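Local coordinates for protein choline kinase (Cryptosporidium parvum, PDB 3MES) that probably phosphorylates choline and ethanolamine, binding a nucleotide and magnesium to do so, at residues E123-R128 with S190-E195; Y286-I291 with G372-A377; Y305-C310 with I366-W371. All blocks are in the same frame, centred on the assembly; numbering follows the deposited sequence.

Interaction 1: residues E123-R128 with S190-E195; sequences ELDVFR and SRFDKE
D125 and R191 form the polar half of this contact. R191 grips the carboxylate side-on with two nitrogens, one to each oxygen. NH2 of R191 donates to OD1 of D125 at 2.8 Å. This bond is nearly straight (162°), and OD1 lies close to the guanidinium plane. NE of R191 donates to OD2 of D125 at 2.9 Å. Here the hydrogen points less well (133°), and OD2 is tilted from that plane. Both oxygens use the syn lone pair. D125 has its CG anti to the backbone N (chi1 -174°), which carries the carboxylate off the helix towards the incoming arginine. The R191 chain is extended from CG to NE, and it meets D125 from the opposite direction.

The apolar half is V126 on F192. CG2 of V126 sits over one face of the phenyl ring, 4.0 Å from its centroid, in a CH-pi contact. It is shifted towards the rim, and its nearest ring atom is CE1 of F192 at 3.6 Å. The same ring also meets the carboxylate. CE1 of F192 lies 3.1 Å from OD2 of D125, an oblique and tight approach.

The contact joins helix 120-132 to the loop between helices 165-179 and 198-214. Elsewhere on this helix, F127 faces R147 in a cation-pi pair and touches E149 of strand 146-150. R128 forms a salt bridge to D142. The loop has its own order: D193 OD1 accepts from E195 N in an Asx turn.

R191 is exposed, while V126 and F192 are buried. The chemistry therefore implies a partly exposed ion pair beside a buried valine-phenylalanine contact. Two bonds fix the rotation of the carboxylate, and the F192 ring touches both V126 and the carboxylate of D125.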
loop_
_atom_site.group_PDB
_atom_site.type_symbol
_atom_site.label_atom_id
_atom_site.label_comp_id
_atom_site.label_asym_id
_atom_site.label_seq_id
_atom_site.Cartn_x
_atom_site.Cartn_y
_atom_site.Cartn_z
ATOM N N GLU B 123 -13.793 24.724 4.410
ATOM C CA GLU B 123 -13.394 23.652 3.503
ATOM C C GLU B 123 -12.064 23.954 2.818
ATOM O O GLU B 123 -11.220 23.074 2.671
ATOM C CB GLU B 123 -14.467 23.402 2.443
ATOM C CG GLU B 123 -14.064 22.347 1.419
ATOM C CD GLU B 123 -14.927 22.370 0.170
ATOM O OE1 GLU B 123 -15.851 23.209 0.092
ATOM O OE2 GLU B 123 -14.678 21.544 -0.735
ATOM N N LEU B 124 -11.884 25.200 2.393
ATOM C CA LEU B 124 -10.648 25.605 1.739
ATOM C C LEU B 124 -9.500 25.596 2.736
ATOM O O LEU B 124 -8.380 25.198 2.413
ATOM C CB LEU B 124 -10.792 26.998 1.124
ATOM C CG LEU B 124 -9.553 27.520 0.395
ATOM C CD1 LEU B 124 -9.130 26.556 -0.707
ATOM C CD2 LEU B 124 -9.792 28.912 -0.170
ATOM N N ASP B 125 -9.791 26.042 3.952
ATOM C CA ASP B 125 -8.796 26.095 5.010
ATOM C C ASP B 125 -8.246 24.705 5.304
ATOM O O ASP B 125 -7.038 24.525 5.459
ATOM C CB ASP B 125 -9.410 26.696 6.276
ATOM C CG ASP B 125 -8.389 26.919 7.368
ATOM O OD1 ASP B 125 -7.200 27.120 7.038
ATOM O OD2 ASP B 125 -8.776 26.896 8.556
ATOM N N VAL B 126 -9.141 23.723 5.377
ATOM C CA VAL B 126 -8.753 22.346 5.662
ATOM C C VAL B 126 -7.955 21.738 4.512
ATOM O O VAL B 126 -6.944 21.070 4.730
ATOM C CB VAL B 126 -9.983 21.461 5.945
ATOM C CG1 VAL B 126 -9.591 19.990 5.932
ATOM C CG2 VAL B 126 -10.620 21.840 7.271
ATOM N N PHE B 127 -8.412 21.969 3.286
ATOM C CA PHE B 127 -7.730 21.433 2.115
ATOM C C PHE B 127 -6.287 21.924 2.007
ATOM O O PHE B 127 -5.381 21.145 1.711
ATOM C CB PHE B 127 -8.496 21.767 0.833
ATOM C CG PHE B 127 -7.897 21.158 -0.404
ATOM C CD1 PHE B 127 -8.131 19.830 -0.720
ATOM C CD2 PHE B 127 -7.094 21.913 -1.247
ATOM C CE1 PHE B 127 -7.578 19.264 -1.858
ATOM C CE2 PHE B 127 -6.539 21.354 -2.388
ATOM C CZ PHE B 127 -6.782 20.026 -2.693
ATOM N N ARG B 128 -6.075 23.216 2.245
ATOM C CA ARG B 128 -4.733 23.789 2.142
ATOM C C ARG B 128 -3.758 23.128 3.112
ATOM O O ARG B 128 -2.589 22.927 2.786
ATOM C CB ARG B 128 -4.762 25.305 2.352
ATOM C CG ARG B 128 -5.203 26.083 1.119
ATOM C CD ARG B 128 -4.868 27.561 1.240
ATOM N NE ARG B 128 -5.848 28.286 2.040
ATOM C CZ ARG B 128 -6.705 29.175 1.546
ATOM N NH1 ARG B 128 -7.561 29.789 2.349
ATOM N NH2 ARG B 128 -6.701 29.454 0.249
ATOM N N SER B 190 -5.044 24.360 15.282
ATOM C CA SER B 190 -5.819 24.328 16.512
ATOM C C SER B 190 -7.230 24.848 16.274
ATOM O O SER B 190 -8.158 24.520 17.014
ATOM C CB SER B 190 -5.128 25.163 17.592
ATOM O OG SER B 190 -5.936 25.271 18.750
ATOM N N ARG B 191 -7.381 25.651 15.224
ATOM C CA ARG B 191 -8.648 26.309 14.926
ATOM C C ARG B 191 -9.691 25.357 14.352
ATOM O O ARG B 191 -10.871 25.697 14.275
ATOM C CB ARG B 191 -8.424 27.486 13.974
ATOM C CG ARG B 191 -7.925 27.088 12.597
ATOM C CD ARG B 191 -7.354 28.290 11.856
ATOM N NE ARG B 191 -6.850 27.926 10.537
ATOM C CZ ARG B 191 -5.669 27.355 10.322
ATOM N NH1 ARG B 191 -4.868 27.079 11.343
ATOM N NH2 ARG B 191 -5.292 27.055 9.088
ATOM N N PHE B 192 -9.260 24.170 13.939
ATOM C CA PHE B 192 -10.196 23.161 13.459
ATOM C C PHE B 192 -10.971 22.561 14.626
ATOM O O PHE B 192 -10.390 22.202 15.653
ATOM C CB PHE B 192 -9.473 22.058 12.684
ATOM C CG PHE B 192 -8.834 22.529 11.410
ATOM C CD1 PHE B 192 -9.401 23.550 10.671
ATOM C CD2 PHE B 192 -7.678 21.931 10.938
ATOM C CE1 PHE B 192 -8.818 23.980 9.497
ATOM C CE2 PHE B 192 -7.092 22.356 9.762
ATOM C CZ PHE B 192 -7.661 23.381 9.042
ATOM N N ASP B 193 -12.285 22.456 14.464
ATOM C CA ASP B 193 -13.150 21.934 15.513
ATOM C C ASP B 193 -12.628 20.603 16.044
ATOM O O ASP B 193 -12.345 19.685 15.276
ATOM C CB ASP B 193 -14.578 21.777 14.988
ATOM C CG ASP B 193 -15.522 21.193 16.024
ATOM O OD1 ASP B 193 -15.168 21.178 17.221
ATOM O OD2 ASP B 193 -16.623 20.749 15.635
ATOM N N LYS B 194 -12.499 20.503 17.360
ATOM C CA LYS B 194 -12.021 19.275 17.987
ATOM C C LYS B 194 -13.164 18.308 18.306
ATOM O O LYS B 194 -12.932 17.206 18.803
ATOM C CB LYS B 194 -11.227 19.596 19.256
ATOM C CG LYS B 194 -9.936 20.365 19.002
ATOM C CD LYS B 194 -9.190 20.640 20.299
ATOM C CE LYS B 194 -7.793 21.184 20.036
ATOM N NZ LYS B 194 -7.822 22.527 19.388
ATOM N N GLU B 195 -14.394 18.723 18.017
ATOM C CA GLU B 195 -15.559 17.873 18.255
ATOM C C GLU B 195 -15.963 17.117 16.995
ATOM O O GLU B 195 -15.841 17.638 15.888
ATOM C CB GLU B 195 -16.743 18.701 18.762
ATOM C CG GLU B 195 -16.536 19.305 20.142
ATOM C CD GLU B 195 -17.802 19.934 20.702
ATOM O OE1 GLU B 195 -18.726 20.231 19.913
ATOM O OE2 GLU B 195 -17.870 20.130 21.933
#

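Interaction 2: residues Y286-I291 with G372-A377; sequences YEYSAI and GLWSIA. With PT3 (N-propyl-tartramic acid), chain L.
Y288 and W374 make this contact by themselves. OH of Y288 reaches NE1 of W374, which donates to it at 2.9 Å. The bond is weak, because the N-H points well aside (129°). The two side chains cross at about a right angle. Their rings meet obliquely, with the tyrosine ring and the indole five-membered ring 5.6 Å apart between centroids.

The tight side is that of Y288, which is buried. Its ring is covered on one face by CG of its neighbour E287, set over the ring centre. W371 meets Y288 edge-to-face and does the same with W374, so one indole is shared by both partners. The backbone is held too. A type I turn runs from Y286 to S289, closed by S289 N donating to Y286 O at 3.1 Å. The carbonyl O of Y288 accepts from N267 and R201. CG of Y288 lies beside its backbone N and anti to the carbonyl carbon (chi1 -57°), which sends the ring towards helix 364-376.

W374 is less enclosed than Y288, and its six-membered ring lies near the bound n-propyl-tartramic acid. E287 does not touch helix 364-376 but approaches the same ligand. CH2 of W374 is 3.5 Å from O3 of the ligand, and OE2 of E287 is 3.8 Å from O11. CG of W374 is anti to the backbone N (chi1 171°), which carries the indole away from the helix. The W374 indole also touches decamethonium and lies near L82, which binds ADP.

Y288 belongs, with D285 and E287, to the IDYEY run of the choline kinase sequence motif. A tryptophan-lined wall facing that motif is typical of the choline pocket in this family, occupied here by decamethonium.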
loop_
_atom_site.group_PDB
_atom_site.type_symbol
_atom_site.label_atom_id
_atom_site.label_comp_id
_atom_site.label_asym_id
_atom_site.label_seq_id
_atom_site.Cartn_x
_atom_site.Cartn_y
_atom_site.Cartn_z
ATOM N N TYR B 286 -11.787 15.930 -0.336
ATOM C CA TYR B 286 -11.809 16.087 1.113
ATOM C C TYR B 286 -12.807 17.151 1.548
ATOM O O TYR B 286 -12.662 17.735 2.620
ATOM C CB TYR B 286 -10.415 16.463 1.634
ATOM C CG TYR B 286 -9.325 15.475 1.281
ATOM C CD1 TYR B 286 -9.017 14.419 2.128
ATOM C CD2 TYR B 286 -8.600 15.602 0.104
ATOM C CE1 TYR B 286 -8.021 13.513 1.811
ATOM C CE2 TYR B 286 -7.604 14.699 -0.225
ATOM C CZ TYR B 286 -7.318 13.657 0.634
ATOM O OH TYR B 286 -6.326 12.757 0.315
ATOM N N GLU B 287 -13.823 17.398 0.727
ATOM C CA GLU B 287 -14.774 18.471 1.010
ATOM C C GLU B 287 -15.627 18.211 2.256
ATOM O O GLU B 287 -16.214 19.136 2.810
ATOM C CB GLU B 287 -15.670 18.754 -0.201
ATOM C CG GLU B 287 -17.120 18.319 -0.025
ATOM C CD GLU B 287 -18.058 18.983 -1.023
ATOM O OE1 GLU B 287 -19.152 19.422 -0.606
ATOM O OE2 GLU B 287 -17.700 19.072 -2.220
ATOM N N TYR B 288 -15.697 16.957 2.695
ATOM C CA TYR B 288 -16.484 16.612 3.882
ATOM C C TYR B 288 -15.589 16.214 5.054
ATOM O O TYR B 288 -16.066 15.690 6.061
ATOM C CB TYR B 288 -17.468 15.479 3.575
ATOM C CG TYR B 288 -18.427 15.775 2.443
ATOM C CD1 TYR B 288 -19.546 16.571 2.646
ATOM C CD2 TYR B 288 -18.216 15.254 1.175
ATOM C CE1 TYR B 288 -20.427 16.847 1.615
ATOM C CE2 TYR B 288 -19.091 15.523 0.136
ATOM C CZ TYR B 288 -20.196 16.319 0.364
ATOM O OH TYR B 288 -21.070 16.586 -0.665
ATOM N N SER B 289 -14.292 16.467 4.922
ATOM C CA SER B 289 -13.336 16.053 5.943
ATOM C C SER B 289 -13.362 16.959 7.169
ATOM O O SER B 289 -13.386 18.184 7.052
ATOM C CB SER B 289 -11.928 15.971 5.356
ATOM O OG SER B 289 -11.885 15.010 4.313
ATOM N N ALA B 290 -13.359 16.334 8.342
ATOM C CA ALA B 290 -13.420 17.037 9.619
ATOM C C ALA B 290 -13.279 16.021 10.749
ATOM O O ALA B 290 -13.461 14.820 10.538
ATOM C CB ALA B 290 -14.732 17.793 9.744
ATOM N N ILE B 291 -12.949 16.494 11.946
ATOM C CA ILE B 291 -12.824 15.591 13.079
ATOM C C ILE B 291 -14.103 14.776 13.227
ATOM O O ILE B 291 -15.201 15.282 12.997
ATOM C CB ILE B 291 -12.541 16.337 14.395
ATOM C CG1 ILE B 291 -11.220 17.102 14.300
ATOM C CG2 ILE B 291 -12.502 15.355 15.561
ATOM C CD1 ILE B 291 -10.006 16.207 14.198
ATOM N N GLY B 372 -28.449 9.951 3.119
ATOM C CA GLY B 372 -29.867 10.018 2.795
ATOM C C GLY B 372 -30.358 11.456 2.837
ATOM O O GLY B 372 -30.856 11.984 1.842
ATOM N N LEU B 373 -30.215 12.094 3.993
ATOM C CA LEU B 373 -30.608 13.488 4.143
ATOM C C LEU B 373 -29.849 14.366 3.153
ATOM O O LEU B 373 -30.412 15.293 2.573
ATOM C CB LEU B 373 -30.347 13.967 5.572
ATOM C CG LEU B 373 -31.010 13.170 6.693
ATOM C CD1 LEU B 373 -30.623 13.740 8.051
ATOM C CD2 LEU B 373 -32.524 13.150 6.518
ATOM N N TRP B 374 -28.567 14.067 2.971
ATOM C CA TRP B 374 -27.724 14.793 2.026
ATOM C C TRP B 374 -28.296 14.718 0.616
ATOM O O TRP B 374 -28.353 15.720 -0.101
ATOM C CB TRP B 374 -26.306 14.217 2.043
ATOM C CG TRP B 374 -25.407 14.747 0.966
ATOM C CD1 TRP B 374 -24.591 15.838 1.041
ATOM C CD2 TRP B 374 -25.218 14.195 -0.345
ATOM N NE1 TRP B 374 -23.910 16.004 -0.141
ATOM C CE2 TRP B 374 -24.276 15.009 -1.008
ATOM C CE3 TRP B 374 -25.754 13.095 -1.020
ATOM C CZ2 TRP B 374 -23.862 14.758 -2.314
ATOM C CZ3 TRP B 374 -25.342 12.849 -2.318
ATOM C CH2 TRP B 374 -24.404 13.675 -2.951
ATOM N N SER B 375 -28.720 13.523 0.227
ATOM C CA SER B 375 -29.258 13.293 -1.104
ATOM C C SER B 375 -30.506 14.140 -1.340
ATOM O O SER B 375 -30.783 14.553 -2.464
ATOM C CB SER B 375 -29.574 11.808 -1.294
ATOM O OG SER B 375 -29.566 11.455 -2.664
ATOM N N ILE B 376 -31.252 14.399 -0.271
ATOM C CA ILE B 376 -32.448 15.235 -0.355
ATOM C C ILE B 376 -32.093 16.719 -0.301
ATOM O O ILE B 376 -32.645 17.526 -1.045
ATOM C CB ILE B 376 -33.432 14.932 0.787
ATOM C CG1 ILE B 376 -33.786 13.445 0.813
ATOM C CG2 ILE B 376 -34.688 15.778 0.642
ATOM C CD1 ILE B 376 -34.792 13.083 1.886
ATOM N N ALA B 377 -31.174 17.072 0.591
ATOM C CA ALA B 377 -30.738 18.456 0.736
ATOM C C ALA B 377 -30.118 18.978 -0.557
ATOM O O ALA B 377 -30.757 19.711 -1.312
ATOM C CB ALA B 377 -29.755 18.586 1.890
HETATM O O1 PT3 L . -17.580 15.024 -4.019
HETATM O O11 PT3 L . -19.318 16.388 -4.348
HETATM C C1 PT3 L . -18.735 15.284 -4.425
HETATM C C2 PT3 L . -19.506 14.129 -5.054
HETATM O O2 PT3 L . -20.771 14.574 -5.552
HETATM C C3 PT3 L . -19.709 13.067 -3.978
HETATM O O3 PT3 L . -21.103 12.815 -3.788
HETATM C C4 PT3 L . -18.999 11.804 -4.441
HETATM O O41 PT3 L . -18.448 11.060 -3.633
HETATM N N4 PT3 L . -19.008 11.621 -5.760
HETATM C C41 PT3 L . -18.355 10.465 -6.393
HETATM C C42 PT3 L . -18.873 10.295 -7.822
HETATM C C43 PT3 L . -19.531 8.927 -8.004
#

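Interaction 3: residues Y305-C310 with I366-W371; sequences YIYDYC and ISHITW. With MG (magnesium ion), chain M; DME (decamethonium ion), chain K; PT3 (N-propyl-tartramic acid), chain L.
Y307 meets H368 edge to edge. OH of Y307 lies 2.9 Å from CE1 of H368 and 3.2 Å from its ND1. CE1 is in the plane of the tyrosine ring, and the end of the tyrosine, OH and CZ, lies near the imidazole plane. Neither ring covers the other. Each polar end has a clearer partner on helix 391-411: Y307 OH bonds to H401 ND1, and H368 ND1 to R398 NE. CG of H368 is anti to the carbonyl carbon (chi1 -69°), which swings the imidazole from the flank of its helix to the tyrosine hydroxyl.

Y309 and W371, from the same two segments, line the aromatic pocket that takes quaternary ammonium groups in choline kinases. W371 presents a ring face to one trimethylammonium end of decamethonium. Methyl C17 is 3.3 Å from CZ3 of W371, and C18 lies over the same face. Y309 offers one face to C9 of the chain at its rim. CB of Y309 touches C43 of n-propyl-tartramic acid at 3.6 Å. OH of Y309 is tied to E304 and Y394, while NE1 of W371 is held by N300.

The backbone of Y307 does a second job. Its carbonyl O binds magnesium at 2.3 Å, in a site shared with the backbone O of E304 and OE2 of E271. The same oxygen lies over the opposite face of the Y309 ring, offset towards the rim.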
loop_
_atom_site.group_PDB
_atom_site.type_symbol
_atom_site.label_atom_id
_atom_site.label_comp_id
_atom_site.label_asym_id
_atom_site.label_seq_id
_atom_site.Cartn_x
_atom_site.Cartn_y
_atom_site.Cartn_z
ATOM N N TYR B 305 -19.283 -0.323 -0.262
ATOM C CA TYR B 305 -19.201 -1.631 -0.895
ATOM C C TYR B 305 -20.520 -1.940 -1.593
ATOM O O TYR B 305 -20.563 -2.712 -2.550
ATOM C CB TYR B 305 -18.888 -2.716 0.141
ATOM C CG TYR B 305 -17.411 -2.884 0.429
ATOM C CD1 TYR B 305 -16.736 -4.034 0.042
ATOM C CD2 TYR B 305 -16.694 -1.891 1.080
ATOM C CE1 TYR B 305 -15.389 -4.193 0.301
ATOM C CE2 TYR B 305 -15.346 -2.041 1.343
ATOM C CZ TYR B 305 -14.699 -3.192 0.952
ATOM O OH TYR B 305 -13.355 -3.341 1.210
ATOM N N ILE B 306 -21.588 -1.313 -1.112
ATOM C CA ILE B 306 -22.941 -1.599 -1.579
ATOM C C ILE B 306 -23.371 -0.743 -2.770
ATOM O O ILE B 306 -24.231 -1.149 -3.551
ATOM C CB ILE B 306 -23.966 -1.394 -0.446
ATOM C CG1 ILE B 306 -23.662 -2.331 0.727
ATOM C CG2 ILE B 306 -25.381 -1.600 -0.964
ATOM C CD1 ILE B 306 -24.399 -1.971 2.010
ATOM N N TYR B 307 -22.775 0.437 -2.910
ATOM C CA TYR B 307 -23.252 1.398 -3.903
ATOM C C TYR B 307 -22.297 1.615 -5.072
ATOM O O TYR B 307 -21.153 2.032 -4.897
ATOM C CB TYR B 307 -23.620 2.718 -3.223
ATOM C CG TYR B 307 -24.489 2.489 -2.012
ATOM C CD1 TYR B 307 -25.827 2.145 -2.151
ATOM C CD2 TYR B 307 -23.965 2.572 -0.730
ATOM C CE1 TYR B 307 -26.623 1.912 -1.046
ATOM C CE2 TYR B 307 -24.756 2.340 0.380
ATOM C CZ TYR B 307 -26.082 2.009 0.216
ATOM O OH TYR B 307 -26.872 1.777 1.319
ATOM N N ASP B 308 -22.792 1.315 -6.266
ATOM C CA ASP B 308 -22.038 1.490 -7.496
ATOM C C ASP B 308 -22.627 2.664 -8.263
ATOM O O ASP B 308 -23.764 2.600 -8.723
ATOM C CB ASP B 308 -22.119 0.216 -8.337
ATOM C CG ASP B 308 -21.159 0.219 -9.509
ATOM O OD1 ASP B 308 -20.252 1.078 -9.545
ATOM O OD2 ASP B 308 -21.311 -0.645 -10.395
ATOM N N TYR B 309 -21.854 3.739 -8.393
ATOM C CA TYR B 309 -22.325 4.945 -9.069
ATOM C C TYR B 309 -21.878 4.993 -10.526
ATOM O O TYR B 309 -21.842 6.059 -11.137
ATOM C CB TYR B 309 -21.851 6.201 -8.328
ATOM C CG TYR B 309 -22.006 6.107 -6.826
ATOM C CD1 TYR B 309 -23.263 6.097 -6.238
ATOM C CD2 TYR B 309 -20.895 6.019 -5.999
ATOM C CE1 TYR B 309 -23.409 6.004 -4.867
ATOM C CE2 TYR B 309 -21.030 5.928 -4.632
ATOM C CZ TYR B 309 -22.288 5.920 -4.069
ATOM O OH TYR B 309 -22.424 5.826 -2.703
ATOM N N CYS B 310 -21.536 3.833 -11.079
ATOM C CA CYS B 310 -21.149 3.741 -12.483
ATOM C C CYS B 310 -22.239 3.075 -13.314
ATOM O O CYS B 310 -22.007 2.052 -13.953
ATOM C CB CYS B 310 -19.837 2.973 -12.635
ATOM S SG CYS B 310 -18.376 3.889 -12.111
ATOM N N ILE B 366 -25.128 5.769 10.836
ATOM C CA ILE B 366 -24.792 7.177 10.663
ATOM C C ILE B 366 -24.605 7.495 9.182
ATOM O O ILE B 366 -25.022 8.549 8.706
ATOM C CB ILE B 366 -23.519 7.557 11.443
ATOM C CG1 ILE B 366 -23.726 7.330 12.941
ATOM C CG2 ILE B 366 -23.143 9.008 11.179
ATOM C CD1 ILE B 366 -24.737 8.262 13.576
ATOM N N SER B 367 -23.992 6.562 8.459
ATOM C CA SER B 367 -23.717 6.725 7.034
ATOM C C SER B 367 -24.992 6.737 6.192
ATOM O O SER B 367 -25.177 7.615 5.346
ATOM C CB SER B 367 -22.775 5.620 6.550
ATOM O OG SER B 367 -22.552 5.708 5.152
ATOM N N HIS B 368 -25.870 5.763 6.427
ATOM C CA HIS B 368 -27.124 5.662 5.679
ATOM C C HIS B 368 -28.021 6.877 5.889
ATOM O O HIS B 368 -28.700 7.324 4.965
ATOM C CB HIS B 368 -27.893 4.395 6.063
ATOM C CG HIS B 368 -27.245 3.128 5.599
ATOM N ND1 HIS B 368 -26.835 2.932 4.298
ATOM C CD2 HIS B 368 -26.959 1.981 6.260
ATOM C CE1 HIS B 368 -26.313 1.725 4.180
ATOM N NE2 HIS B 368 -26.376 1.128 5.356
ATOM N N ILE B 369 -28.040 7.400 7.107
ATOM C CA ILE B 369 -28.881 8.550 7.412
ATOM C C ILE B 369 -28.279 9.838 6.862
ATOM O O ILE B 369 -28.979 10.665 6.284
ATOM C CB ILE B 369 -29.123 8.692 8.925
ATOM C CG1 ILE B 369 -30.288 7.796 9.354
ATOM C CG2 ILE B 369 -29.413 10.142 9.284
ATOM C CD1 ILE B 369 -30.634 7.901 10.824
ATOM N N THR B 370 -26.973 9.997 7.044
ATOM C CA THR B 370 -26.277 11.188 6.582
ATOM C C THR B 370 -26.455 11.388 5.080
ATOM O O THR B 370 -26.948 12.420 4.631
ATOM C CB THR B 370 -24.770 11.117 6.912
ATOM O OG1 THR B 370 -24.594 10.977 8.330
ATOM C CG2 THR B 370 -24.057 12.374 6.435
ATOM N N TRP B 371 -26.059 10.391 4.302
ATOM C CA TRP B 371 -26.105 10.518 2.854
ATOM C C TRP B 371 -27.533 10.493 2.322
ATOM O O TRP B 371 -27.799 10.965 1.214
ATOM C CB TRP B 371 -25.235 9.451 2.196
ATOM C CG TRP B 371 -23.787 9.642 2.509
ATOM C CD1 TRP B 371 -22.971 8.787 3.193
ATOM C CD2 TRP B 371 -22.982 10.779 2.170
ATOM N NE1 TRP B 371 -21.708 9.316 3.286
ATOM C CE2 TRP B 371 -21.688 10.538 2.666
ATOM C CE3 TRP B 371 -23.231 11.974 1.488
ATOM C CZ2 TRP B 371 -20.644 11.448 2.506
ATOM C CZ3 TRP B 371 -22.194 12.878 1.329
ATOM C CH2 TRP B 371 -20.916 12.609 1.836
HETATM MG MG MG M . -19.546 2.721 -3.464
HETATM N N1 DME K . -19.619 9.168 -12.274
HETATM C C2 DME K . -20.697 10.170 -12.245
HETATM C C3 DME K . -20.821 10.758 -10.835
HETATM C C4 DME K . -22.152 11.500 -10.664
HETATM C C5 DME K . -22.261 12.147 -9.278
HETATM C C6 DME K . -22.406 11.091 -8.176
HETATM C C7 DME K . -23.763 11.201 -7.471
HETATM C C8 DME K . -23.591 11.471 -5.975
HETATM C C9 DME K . -23.600 10.174 -5.162
HETATM C C10 DME K . -22.540 10.216 -4.057
HETATM C C11 DME K . -23.016 9.464 -2.813
HETATM N N12 DME K . -22.022 9.594 -1.735
HETATM C C13 DME K . -19.996 8.057 -13.164
HETATM C C14 DME K . -18.386 9.799 -12.773
HETATM C C15 DME K . -19.395 8.646 -10.916
HETATM C C16 DME K . -20.717 9.092 -2.189
HETATM C C17 DME K . -21.896 11.010 -1.361
HETATM C C18 DME K . -22.466 8.802 -0.575
HETATM O O1 PT3 L . -17.580 15.024 -4.019
HETATM O O11 PT3 L . -19.318 16.388 -4.348
HETATM C C1 PT3 L . -18.735 15.284 -4.425
HETATM C C2 PT3 L . -19.506 14.129 -5.054
HETATM O O2 PT3 L . -20.771 14.574 -5.552
HETATM C C3 PT3 L . -19.709 13.067 -3.978
HETATM O O3 PT3 L . -21.103 12.815 -3.788
HETATM C C4 PT3 L . -18.999 11.804 -4.441
HETATM O O41 PT3 L . -18.448 11.060 -3.633
HETATM N N4 PT3 L . -19.008 11.621 -5.760
HETATM C C41 PT3 L . -18.355 10.465 -6.393
HETATM C C42 PT3 L . -18.873 10.295 -7.822
HETATM C C43 PT3 L . -19.531 8.927 -8.004
#

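In the fold
Interactions 2 and 3 share helix 364-376 and have centres 11 Å apart. Interaction 3 is nested inside the chain loop that interaction 2 closes. They touch where CE2 of Y288 lies 3.8 Å from CH2 of W371, and both reach n-propyl-tartramic acid and decamethonium. Together they line the pocket that holds both ligands, probably the choline side of the active site, and Y307 there binds a magnesium ion. Interaction 1 is more remote: its centre is 15 Å from that of interaction 2 and 25 Å from that of interaction 3. The V126 side chain is about 13 Å from ADP. Its loop, residues 190-195, still packs on I291 of interaction 2.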